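Local coordinates for predicted flavin-nucleotide-binding protein from COG3576 family structurally related to pyridoxine 5'-phosphate oxidase (Lactobacillus delbrueckii subsp. bulgaricus, PDB 2HTD), which probably binds a flavin nucleotide and may act as an oxidoreductase related to pyridoxamine 5'-phosphate oxidase, although its substrate is not established, at residues K75-A78 with Y79-K83; E108-E111 with D112-Y115. All coordinates share one frame; numbering follows the deposited sequence.

Interaction 1: K75-A78 with Y79-K83. With SO4 (sulfate ion), chain C.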
loop_
_atom_site.group_PDB
_atom_site.type_symbol
_atom_site.label_atom_id
_atom_site.label_comp_id
_atom_site.label_asym_id
_atom_site.label_seq_id
_atom_site.Cartn_x
_atom_site.Cartn_y
_atom_site.Cartn_z
ATOM N N LYS B 75 -0.742 -11.611 12.475
ATOM C CA LYS B 75 -1.722 -12.552 11.975
ATOM C C LYS B 75 -3.104 -11.882 11.953
ATOM O O LYS B 75 -4.075 -12.363 12.536
ATOM C CB LYS B 75 -1.667 -13.828 12.807
ATOM C CG LYS B 75 -0.262 -14.479 12.755
ATOM C CD LYS B 75 -0.059 -15.449 13.901
ATOM C CE LYS B 75 1.377 -15.919 14.035
ATOM N NZ LYS B 75 1.495 -16.716 15.306
ATOM N N GLY B 76 -3.139 -10.727 11.278
ATOM C CA GLY B 76 -4.333 -9.880 11.185
ATOM C C GLY B 76 -4.941 -9.966 9.790
ATOM O O GLY B 76 -4.993 -11.043 9.203
ATOM N N GLU B 77 -5.427 -8.845 9.269
ATOM C CA GLU B 77 -6.130 -8.876 7.970
ATOM C C GLU B 77 -5.279 -9.296 6.778
ATOM O O GLU B 77 -5.746 -10.090 5.973
ATOM C CB GLU B 77 -6.785 -7.547 7.628
ATOM C CG GLU B 77 -7.889 -7.755 6.584
ATOM C CD GLU B 77 -8.455 -6.482 6.005
ATOM O OE1 GLU B 77 -8.776 -5.539 6.793
ATOM O OE2 GLU B 77 -8.608 -6.454 4.754
ATOM N N ALA B 78 -4.069 -8.758 6.646
ATOM C CA ALA B 78 -3.192 -9.190 5.570
ATOM C C ALA B 78 -3.019 -10.711 5.607
ATOM O O ALA B 78 -3.080 -11.376 4.593
ATOM C CB ALA B 78 -1.840 -8.505 5.635
ATOM N N TYR B 79 -2.796 -11.262 6.791
ATOM C CA TYR B 79 -2.543 -12.686 6.899
ATOM C C TYR B 79 -3.785 -13.462 6.519
ATOM O O TYR B 79 -3.701 -14.415 5.759
ATOM C CB TYR B 79 -2.041 -13.054 8.283
ATOM C CG TYR B 79 -2.256 -14.520 8.618
ATOM C CD1 TYR B 79 -1.391 -15.488 8.152
ATOM C CD2 TYR B 79 -3.350 -14.922 9.361
ATOM C CE1 TYR B 79 -1.592 -16.836 8.438
ATOM C CE2 TYR B 79 -3.573 -16.272 9.654
ATOM C CZ TYR B 79 -2.681 -17.226 9.179
ATOM O OH TYR B 79 -2.889 -18.576 9.474
ATOM N N GLU B 80 -4.943 -13.060 7.040
ATOM C CA GLU B 80 -6.197 -13.726 6.692
ATOM C C GLU B 80 -6.462 -13.634 5.187
ATOM O O GLU B 80 -6.946 -14.595 4.608
ATOM C CB GLU B 80 -7.365 -13.111 7.442
ATOM C CG GLU B 80 -7.283 -13.336 8.963
ATOM C CD GLU B 80 -7.498 -14.793 9.441
ATOM O OE1 GLU B 80 -7.844 -15.704 8.637
ATOM O OE2 GLU B 80 -7.322 -15.020 10.662
ATOM N N ASN B 81 -6.139 -12.501 4.550
ATOM C CA ASN B 81 -6.329 -12.372 3.086
ATOM C C ASN B 81 -5.411 -13.307 2.327
ATOM O O ASN B 81 -5.827 -13.985 1.379
ATOM C CB ASN B 81 -6.140 -10.954 2.580
ATOM C CG ASN B 81 -7.169 -9.999 3.102
ATOM O OD1 ASN B 81 -8.235 -10.406 3.567
ATOM N ND2 ASN B 81 -6.858 -8.712 3.042
ATOM N N ILE B 82 -4.164 -13.384 2.782
ATOM C CA ILE B 82 -3.179 -14.268 2.158
ATOM C C ILE B 82 -3.601 -15.721 2.334
ATOM O O ILE B 82 -3.523 -16.505 1.392
ATOM C CB ILE B 82 -1.776 -14.025 2.697
ATOM C CG1 ILE B 82 -1.209 -12.708 2.135
ATOM C CG2 ILE B 82 -0.840 -15.218 2.342
ATOM C CD1 ILE B 82 0.059 -12.169 2.847
ATOM N N LYS B 83 -4.087 -16.061 3.523
ATOM C CA LYS B 83 -4.525 -17.438 3.813
ATOM C C LYS B 83 -5.723 -17.805 2.939
ATOM O O LYS B 83 -5.973 -18.982 2.667
ATOM C CB LYS B 83 -4.829 -17.587 5.314
ATOM C CG LYS B 83 -5.514 -18.890 5.712
ATOM C CD LYS B 83 -5.870 -18.973 7.222
ATOM C CE LYS B 83 -6.932 -20.011 7.482
ATOM N NZ LYS B 83 -6.812 -20.540 8.864
HETATM S S SO4 C . -3.134 -6.131 9.793
HETATM O O1 SO4 C . -2.201 -6.895 10.621
HETATM O O2 SO4 C . -2.986 -6.569 8.412
HETATM O O3 SO4 C . -4.497 -6.340 10.292
HETATM O O4 SO4 C . -2.843 -4.722 9.988
HETATM O O HOH W 1 -1.739 -9.609 9.184
#
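Three backbone bonds wind the first turn of helix 77-83: Glu80 N to Gly76 O at 3.0 Å, Asn81 N to Glu77 O at 2.8 Å, and Ile82 N to Ala78 O. The first accepts at the N-cap residue, Gly76. With no side chain there to accept the first amides, a sulfate ion, probably from the crystallisation liquor, does so: Glu77 N reaches its O3 at 2.9 Å and Ala78 N its O2 at 3.0 Å. These two first-turn N-H groups, and probably the helix dipole, favour an anion here. A water accepts from Gly76 N and Tyr79 N and bridges them to sulfate O1. Met20 N of the second subunit also binds the ion.

One turn apart, Asn81 ND2 gives Glu77 OE2 a weak bond of 3.3 Å, carboxylate and amide planes being turned 74° against each other. Asn81 ND2 also bonds to Thr45 OG1, while its OD1 accepts from Arg84 NH1, the stronger partner of the side chain. Tyr79, its ring swung back along the chain with CG anti to the backbone N (chi1 158°), lays CD2 4.0 Å from Lys75 CB; Phe129 meets both side chains. Ala78 packs on Leu43 and Thr45 of strand 41-46, Ile82 on Tyr70 of strand 67-72, and Glu77 on Gln53 of strand 52-57, seating the helix against the sheet.

Interaction 2: E108-E111 with D112-Y115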
loop_
_atom_site.group_PDB
_atom_site.type_symbol
_atom_site.label_atom_id
_atom_site.label_comp_id
_atom_site.label_asym_id
_atom_site.label_seq_id
_atom_site.Cartn_x
_atom_site.Cartn_y
_atom_site.Cartn_z
ATOM N N GLU B 108 3.868 -17.706 -0.075
ATOM C CA GLU B 108 4.094 -19.094 0.361
ATOM C C GLU B 108 4.280 -18.986 1.864
ATOM O O GLU B 108 5.265 -18.417 2.336
ATOM C CB GLU B 108 5.332 -19.641 -0.370
ATOM C CG GLU B 108 6.060 -20.857 0.222
ATOM C CD GLU B 108 7.443 -21.119 -0.442
ATOM O OE1 GLU B 108 7.431 -21.528 -1.621
ATOM O OE2 GLU B 108 8.524 -20.939 0.204
ATOM N N VAL B 109 3.310 -19.464 2.635
ATOM C CA VAL B 109 3.350 -19.263 4.071
ATOM C C VAL B 109 3.840 -20.506 4.801
ATOM O O VAL B 109 3.353 -21.608 4.541
ATOM C CB VAL B 109 1.960 -18.902 4.622
ATOM C CG1 VAL B 109 2.000 -18.718 6.133
ATOM C CG2 VAL B 109 1.407 -17.649 3.929
ATOM N N HIS B 110 4.767 -20.314 5.735
ATOM C CA HIS B 110 5.361 -21.396 6.491
ATOM C C HIS B 110 5.077 -21.130 7.927
ATOM O O HIS B 110 5.596 -20.175 8.482
ATOM C CB HIS B 110 6.845 -21.397 6.277
ATOM C CG HIS B 110 7.244 -21.636 4.864
ATOM N ND1 HIS B 110 7.513 -22.896 4.384
ATOM C CD2 HIS B 110 7.458 -20.786 3.840
ATOM C CE1 HIS B 110 7.857 -22.814 3.115
ATOM N NE2 HIS B 110 7.837 -21.543 2.763
ATOM N N GLU B 111 4.222 -21.944 8.533
ATOM C CA GLU B 111 3.752 -21.665 9.895
ATOM C C GLU B 111 4.663 -22.306 10.936
ATOM O O GLU B 111 5.271 -21.601 11.757
ATOM C CB GLU B 111 2.280 -22.069 10.061
ATOM C CG GLU B 111 1.345 -21.196 9.181
ATOM C CD GLU B 111 -0.146 -21.344 9.492
ATOM O OE1 GLU B 111 -0.499 -22.116 10.418
ATOM O OE2 GLU B 111 -0.957 -20.679 8.792
ATOM N N ASP B 112 4.809 -23.624 10.881
ATOM C CA ASP B 112 5.664 -24.326 11.850
ATOM C C ASP B 112 6.335 -25.567 11.263
ATOM O O ASP B 112 6.497 -26.585 11.930
ATOM C CB ASP B 112 4.852 -24.696 13.106
ATOM C CG ASP B 112 5.736 -25.213 14.257
ATOM O OD1 ASP B 112 6.801 -24.606 14.539
ATOM O OD2 ASP B 112 5.362 -26.238 14.868
ATOM N N ASP B 113 6.719 -25.471 10.003
ATOM C CA ASP B 113 7.457 -26.542 9.362
ATOM C C ASP B 113 8.935 -26.353 9.657
ATOM O O ASP B 113 9.329 -25.421 10.332
ATOM C CB ASP B 113 7.154 -26.596 7.853
ATOM C CG ASP B 113 7.400 -25.274 7.138
ATOM O OD1 ASP B 113 8.128 -24.414 7.669
ATOM O OD2 ASP B 113 6.860 -25.087 6.024
ATOM N N ASP B 114 9.779 -27.259 9.198
ATOM C CA ASP B 114 11.181 -27.164 9.525
ATOM C C ASP B 114 11.816 -25.927 8.888
ATOM O O ASP B 114 12.761 -25.364 9.429
ATOM C CB ASP B 114 11.925 -28.450 9.123
ATOM C CG ASP B 114 11.529 -29.647 9.975
ATOM O OD1 ASP B 114 10.892 -29.481 11.052
ATOM O OD2 ASP B 114 11.878 -30.775 9.579
ATOM N N TYR B 115 11.322 -25.490 7.743
ATOM C CA TYR B 115 11.858 -24.259 7.144
ATOM C C TYR B 115 11.601 -23.062 8.025
ATOM O O TYR B 115 12.520 -22.258 8.292
ATOM C CB TYR B 115 11.247 -24.023 5.775
ATOM C CG TYR B 115 11.750 -22.778 5.113
ATOM C CD1 TYR B 115 13.054 -22.691 4.629
ATOM C CD2 TYR B 115 10.917 -21.689 4.920
ATOM C CE1 TYR B 115 13.513 -21.519 3.998
ATOM C CE2 TYR B 115 11.368 -20.547 4.309
ATOM C CZ TYR B 115 12.649 -20.464 3.833
ATOM O OH TYR B 115 13.046 -19.312 3.194
HETATM O O HOH W 2 8.045 -22.485 13.675
#
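At the turn where strand 99-110 gives way to helix 114-120, the imidazole of His110 is gripped by Asp113, the N-cap residue of that helix. His110 ND1 donates to Asp113 OD2 at 2.8 Å and 163°; OD2 accepts through its syn lone pair and lies close to the ring plane, although the carboxylate as a whole is turned 53° from it. Asp113 CG sits between its backbone N and carbonyl carbon (chi1 55°), a torsion that brings the carboxylate back over the turn; the second oxygen, OD1, caps Ala116 N. From the other edge, His110 NE2 donates to Glu108 OE2 at 2.7 Å, on its anti side and well out of the carboxylate plane. With both nitrogens donating, the ring is fixed in rotation and probably carries a positive charge, stabilised by the two carboxylates.

Tyr115 closes over one face of the imidazole: its CD2 stands 3.5 Å above the ring plane, over the centre, in an edge-to-face stack with centroids 4.7 Å apart. The Tyr115 hydroxyl is bonded to Asn132 ND2. Were His110 an alanine, Asp113 OD2 and Glu108 OE2 would probably each lose an N-H partner, and the Tyr115 edge the ring it rests on. The contact is an Asp N-cap at a strand-to-helix turn, one carboxylate oxygen capping the helix and the other accepting from the last residue of the strand.

In the fold
Along the chain, strand 67-72 leads into interaction 1, where the turn at 75-76 starts helix 77-83; strands 88-94 and 99-110 follow, and interaction 2 turns the end of the latter into helix 114-120. The two are in series, neither nested nor crossed, one confined to the first turns of a helix, the other to a strand-to-helix turn, with centres about 15 Å apart. They nevertheless touch: Tyr79 OH lies 2.9 Å from Glu111 OE2, a probable hydrogen bond, and Ile82 CG2 packs against Val109 CG2. Helix 77-83 is thereby tied to the end of strand 99-110 and the residue that follows it. Phe129, at the start of strand 129-139, is shared, meeting Lys75 and Tyr79 as well as Glu111.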